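Local structure of RNA-binding protein 12 (Homo sapiens, 2EK1) at residues A[45-50]-A[59-64]. The protein probably binds RNA through an RNA recognition motif and forms a dimer in the crystal. Numbering follows the deposited sequence.
Sequences SVCLKY and EAMVAF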
loop_
_atom_site.group_PDB
_atom_site.type_symbol
_atom_site.label_atom_id
_atom_site.label_comp_id
_atom_site.label_asym_id
_atom_site.label_seq_id
_atom_site.Cartn_x
_atom_site.Cartn_y
_atom_site.Cartn_z
ATOM N N SER A 45 7.316 -5.475 -2.545
ATOM C CA SER A 45 6.133 -5.424 -1.656
ATOM C C SER A 45 5.823 -4.001 -1.211
ATOM O O SER A 45 4.850 -3.795 -0.494
ATOM C CB SER A 45 6.372 -6.272 -0.342
ATOM O OG SER A 45 7.273 -5.571 0.570
ATOM N N VAL A 46 6.617 -3.025 -1.606
ATOM C CA VAL A 46 6.353 -1.681 -1.065
ATOM C C VAL A 46 5.129 -1.018 -1.756
ATOM O O VAL A 46 5.055 -1.043 -3.005
ATOM C CB VAL A 46 7.523 -0.731 -1.333
ATOM C CG1 VAL A 46 7.198 0.661 -0.779
ATOM C CG2 VAL A 46 8.834 -1.262 -0.703
ATOM N N CYS A 47 4.204 -0.438 -0.984
ATOM C CA CYS A 47 3.099 0.342 -1.636
ATOM C C CYS A 47 3.092 1.636 -0.848
ATOM O O CYS A 47 3.303 1.599 0.339
ATOM C CB CYS A 47 1.736 -0.399 -1.599
ATOM S SG CYS A 47 0.987 -0.307 -0.004
ATOM N N LEU A 48 2.857 2.762 -1.505
ATOM C CA LEU A 48 2.879 4.049 -0.918
ATOM C C LEU A 48 1.463 4.556 -0.921
ATOM O O LEU A 48 0.758 4.453 -1.976
ATOM C CB LEU A 48 3.683 5.020 -1.771
ATOM C CG LEU A 48 5.205 4.780 -1.971
ATOM C CD1 LEU A 48 5.772 5.897 -2.810
ATOM C CD2 LEU A 48 6.018 4.720 -0.616
ATOM N N LYS A 49 1.054 5.166 0.202
ATOM C CA LYS A 49 -0.287 5.665 0.263
ATOM C C LYS A 49 -0.407 7.110 -0.263
ATOM O O LYS A 49 0.501 7.908 -0.120
ATOM C CB LYS A 49 -0.818 5.570 1.718
ATOM C CG LYS A 49 -1.102 4.145 2.118
ATOM C CD LYS A 49 -1.442 4.004 3.655
ATOM C CE LYS A 49 -2.027 2.672 3.831
ATOM N NZ LYS A 49 -2.301 2.452 5.245
ATOM N N TYR A 50 -1.558 7.413 -0.863
ATOM C CA TYR A 50 -1.765 8.788 -1.366
ATOM C C TYR A 50 -3.184 9.202 -0.965
ATOM O O TYR A 50 -4.101 8.406 -1.038
ATOM C CB TYR A 50 -1.639 8.835 -2.916
ATOM C CG TYR A 50 -0.256 8.552 -3.436
ATOM C CD1 TYR A 50 0.192 7.237 -3.577
ATOM C CD2 TYR A 50 0.594 9.601 -3.788
ATOM C CE1 TYR A 50 1.475 6.961 -4.081
ATOM C CE2 TYR A 50 1.894 9.364 -4.274
ATOM C CZ TYR A 50 2.315 8.041 -4.424
ATOM O OH TYR A 50 3.568 7.835 -4.957
ATOM N N GLU A 59 3.020 7.610 4.289
ATOM C CA GLU A 59 2.764 6.263 4.809
ATOM C C GLU A 59 3.017 5.182 3.762
ATOM O O GLU A 59 2.880 5.439 2.555
ATOM C CB GLU A 59 1.310 6.161 5.330
ATOM C CG GLU A 59 1.056 7.065 6.537
ATOM C CD GLU A 59 -0.344 7.020 7.118
ATOM O OE1 GLU A 59 -1.153 6.119 6.776
ATOM O OE2 GLU A 59 -0.610 7.915 7.950
ATOM N N ALA A 60 3.321 3.970 4.219
ATOM C CA ALA A 60 3.604 2.856 3.307
ATOM C C ALA A 60 3.327 1.529 4.025
ATOM O O ALA A 60 3.137 1.518 5.247
ATOM C CB ALA A 60 4.972 2.915 2.911
HETATM N N MSE A 61 3.249 0.466 3.270
HETATM C CA MSE A 61 3.029 -0.882 3.753
HETATM C C MSE A 61 4.220 -1.533 3.087
HETATM O O MSE A 61 4.586 -1.196 1.929
HETATM C CB MSE A 61 1.740 -1.482 3.192
HETATM C CG MSE A 61 0.506 -0.653 3.484
HETATM SE SE MSE A 61 -1.053 -1.572 2.810
HETATM C CE MSE A 61 -1.150 -2.584 4.451
ATOM N N VAL A 62 4.810 -2.462 3.812
ATOM C CA VAL A 62 5.989 -3.154 3.357
ATOM C C VAL A 62 5.896 -4.590 3.978
ATOM O O VAL A 62 5.329 -4.789 5.083
ATOM C CB VAL A 62 7.165 -2.297 3.877
ATOM C CG1 VAL A 62 8.055 -3.045 4.717
ATOM C CG2 VAL A 62 7.807 -1.493 2.770
ATOM N N ALA A 63 6.409 -5.583 3.267
ATOM C CA ALA A 63 6.274 -6.964 3.773
ATOM C C ALA A 63 7.595 -7.696 3.926
ATOM O O ALA A 63 8.537 -7.383 3.299
ATOM C CB ALA A 63 5.340 -7.768 2.897
ATOM N N PHE A 64 7.576 -8.710 4.783
ATOM C CA PHE A 64 8.733 -9.506 5.096
ATOM C C PHE A 64 8.255 -10.953 4.965
ATOM O O PHE A 64 7.032 -11.273 5.137
ATOM C CB PHE A 64 9.149 -9.240 6.568
ATOM C CG PHE A 64 9.525 -7.815 6.836
ATOM C CD1 PHE A 64 10.866 -7.398 6.765
ATOM C CD2 PHE A 64 8.569 -6.890 7.094
ATOM C CE1 PHE A 64 11.220 -6.087 6.962
ATOM C CE2 PHE A 64 8.947 -5.530 7.294
ATOM C CZ PHE A 64 10.266 -5.144 7.229
HETATM O O HOH W 1 2.978 7.891 1.237
#
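C47 and M61 form an antiparallel hydrogen-bonded pair that joins strand 47-50, the outermost strand of the RNA recognition motif sheet within the chain, to its neighbour 59-64. C47 N donates to M61 O at 3.0 Å, and M61 N returns a bond to C47 O at 3.1 Å. One tightly packed part of the contact is the face carrying V46, L48, A60 and V62, which packs against I32 of helix 29-35 and M23. Here CG2 of V46 and CG2 of V62 meet at 3.6 Å, the two valines running alongside each other with the same orientation, while CD2 of L48 reaches CB of A60 at 4.1 Å, a looser touch. On the other face packing is just as close at C47, whose SG lies 3.5 Å from CB of M61, a selenomethionine, brought there by a first torsion of 77° that places sulfur between the backbone N and carbonyl carbon; the same sulfur forms a disulfide with C47 of the second subunit, whose strand continues the sheet. The loose, partly exposed part lies at K49 and E59. K49, extended beyond CG, passes obliquely across E59, and its NZ stops 4.1 Å from E59 OE1, too far for a salt bridge, so any attraction between them is probably modest. The backbone joins the strands there: K49 N donates nearly straight (178°) to E59 O, and a water also donates to this oxygen and to K49 O. At the other end the pairing is completed by a side chain, with S45 OG accepting from A63 N at 2.8 Å.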